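Local coordinates for 2-hydroxyethylphosphonate dioxygenase (Streptomyces viridochromogenes, PDB 4YAR), which catalyses the iron-dependent oxidative cleavage of 2-hydroxyethylphosphonate to hydroxymethylphosphonate and formate, a step in the biosynthesis of the herbicidal antibiotic bialaphos, at residues Val378-Glu381 with Ser385-Thr388. The protein carries 1 engineered substitution. Residues are numbered along the deposited sequence; the frame is centred on the assembly and turned at random.
Sequences VELE and SAWT
The backbone O of Ser385 meets both methyl groups of Leu380. CD1 of Leu380 lies 3.7 Å from this O, and CD2 of Leu380 lies 4.0 Å from it. These are van der Waals contacts; no hydrogen bond joins the two segments. CD2 of Leu380 also approaches Ser385 N, at 4.1 Å, while CD1 of Leu380 also touches CB of Ala386, at 4.2 Å. The fork of Leu380 thus lies against the Ser385 backbone, and one branch reaches the Ala386 methyl. Its CG stands opposite the carbonyl carbon (chi1 -58°), and CD1 extends away from CA (chi2 166°), which carries that methyl to Ala386. Two facing sheets meet here, consistent with one of the cupin barrels of this double-cupin enzyme. Strand 374-380 edges a three-stranded sheet, and a short connection leads the chain into strand 385-388 of the larger sheet. Each strand bonds to other neighbours: Leu380 makes backbone hydrogen bonds with Leu365, and Ala386 with Tyr358. Val360 and Leu367 extend the apolar layer around Leu380 and Ala386. The bond from CA to CB of Ser385 is directed away from segment 378-381, and its OG is hydrogen-bonded to Ala102 N.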
ATOM      1  N   VAL A 378     -20.872  -1.648  13.966  1.00 23.76           N
ATOM      2  CA  VAL A 378     -21.069  -0.186  14.021  1.00 22.76           C
ATOM      3  C   VAL A 378     -21.973   0.259  12.862  1.00 21.21           C
ATOM      4  O   VAL A 378     -21.975  -0.326  11.754  1.00 23.29           O
ATOM      5  CB  VAL A 378     -19.716   0.555  14.085  1.00 25.75           C
ATOM      6  CG1 VAL A 378     -18.938   0.411  12.808  1.00 24.91           C
ATOM      7  CG2 VAL A 378     -19.879   2.039  14.414  1.00 31.94           C
ATOM      8  N   GLU A 379     -22.832   1.246  13.121  1.00 23.50           N
ATOM      9  CA  GLU A 379     -23.709   1.837  12.093  1.00 24.02           C
ATOM     10  C   GLU A 379     -23.084   3.139  11.599  1.00 20.07           C
ATOM     11  O   GLU A 379     -22.627   3.963  12.418  1.00 20.39           O
ATOM     12  CB  GLU A 379     -25.097   2.170  12.627  1.00 24.43           C
ATOM     13  CG  GLU A 379     -25.909   0.964  13.039  1.00 29.62           C
ATOM     14  CD  GLU A 379     -27.372   1.321  13.422  1.00 36.93           C
ATOM     15  OE1 GLU A 379     -27.901   2.371  12.958  1.00 34.81           O
ATOM     16  OE2 GLU A 379     -27.991   0.544  14.193  1.00 46.87           O
ATOM     17  N   LEU A 380     -22.954   3.221  10.278  1.00 18.75           N
ATOM     18  CA  LEU A 380     -22.330   4.370   9.601  1.00 19.24           C
ATOM     19  C   LEU A 380     -23.238   4.964   8.522  1.00 19.14           C
ATOM     20  O   LEU A 380     -23.817   4.268   7.675  1.00 20.77           O
ATOM     21  CB  LEU A 380     -20.945   3.979   9.055  1.00 20.72           C
ATOM     22  CG  LEU A 380     -19.874   3.459  10.018  1.00 20.82           C
ATOM     23  CD1 LEU A 380     -18.735   2.822   9.227  1.00 21.65           C
ATOM     24  CD2 LEU A 380     -19.290   4.558  10.894  1.00 20.19           C
ATOM     25  N   GLU A 381     -23.339   6.271   8.531  1.00 20.01           N
ATOM     26  CA  GLU A 381     -24.065   7.050   7.539  1.00 21.27           C
ATOM     27  C   GLU A 381     -23.061   7.621   6.505  1.00 21.54           C
ATOM     28  O   GLU A 381     -21.835   7.504   6.694  1.00 19.99           O
ATOM     29  CB  GLU A 381     -24.811   8.195   8.249  1.00 26.89           C
ATOM     30  CG  GLU A 381     -25.944   7.720   9.115  1.00 30.26           C
ATOM     31  CD  GLU A 381     -26.627   8.871   9.851  1.00 35.88           C
ATOM     32  OE1 GLU A 381     -27.468   9.532   9.241  1.00 40.94           O
ATOM     33  OE2 GLU A 381     -26.286   9.127  11.014  1.00 41.56           O
ATOM     34  N   SER A 385     -16.821   6.244   8.072  1.00 17.92           N
ATOM     35  CA  SER A 385     -15.779   5.410   7.476  1.00 17.01           C
ATOM     36  C   SER A 385     -15.264   4.400   8.466  1.00 17.96           C
ATOM     37  O   SER A 385     -15.466   4.552   9.699  1.00 15.20           O
ATOM     38  CB  SER A 385     -14.624   6.304   7.005  1.00 15.65           C
ATOM     39  OG  SER A 385     -14.129   7.091   8.067  1.00 16.90           O
ATOM     40  N   ALA A 386     -14.559   3.402   7.932  1.00 16.63           N
ATOM     41  CA  ALA A 386     -13.881   2.427   8.716  1.00 17.11           C
ATOM     42  C   ALA A 386     -12.566   1.934   8.115  1.00 18.75           C
ATOM     43  O   ALA A 386     -12.310   2.111   6.906  1.00 17.47           O
ATOM     44  CB  ALA A 386     -14.803   1.272   8.947  1.00 16.41           C
ATOM     45  N   TRP A 387     -11.775   1.259   8.964  1.00 18.01           N
ATOM     46  CA  TRP A 387     -10.516   0.600   8.554  1.00 16.33           C
ATOM     47  C   TRP A 387     -10.570  -0.814   9.009  1.00 16.23           C
ATOM     48  O   TRP A 387     -10.997  -1.025  10.116  1.00 17.14           O
ATOM     49  CB  TRP A 387      -9.346   1.300   9.179  1.00 16.88           C
ATOM     50  CG  TRP A 387      -8.064   0.607   9.054  1.00 16.36           C
ATOM     51  CD1 TRP A 387      -7.172   0.735   8.032  1.00 19.27           C
ATOM     52  CD2 TRP A 387      -7.476  -0.328   9.965  1.00 19.46           C
ATOM     53  NE1 TRP A 387      -6.100  -0.040   8.239  1.00 19.70           N
ATOM     54  CE2 TRP A 387      -6.252  -0.711   9.419  1.00 19.65           C
ATOM     55  CE3 TRP A 387      -7.874  -0.895  11.186  1.00 19.10           C
ATOM     56  CZ2 TRP A 387      -5.392  -1.612  10.080  1.00 19.05           C
ATOM     57  CZ3 TRP A 387      -7.034  -1.813  11.802  1.00 18.46           C
ATOM     58  CH2 TRP A 387      -5.813  -2.120  11.247  1.00 16.20           C
ATOM     59  N   THR A 388     -10.151  -1.770   8.193  1.00 16.39           N
ATOM     60  CA  THR A 388     -10.050  -3.169   8.651  1.00 15.07           C
ATOM     61  C   THR A 388      -8.598  -3.623   8.536  1.00 15.68           C
ATOM     62  O   THR A 388      -7.996  -3.327   7.507  1.00 15.75           O
ATOM     63  CB  THR A 388     -10.978  -4.093   7.900  1.00 15.96           C
ATOM     64  OG1 THR A 388     -10.682  -4.133   6.527  1.00 16.08           O
ATOM     65  CG2 THR A 388     -12.493  -3.596   8.017  1.00 16.71           C
TER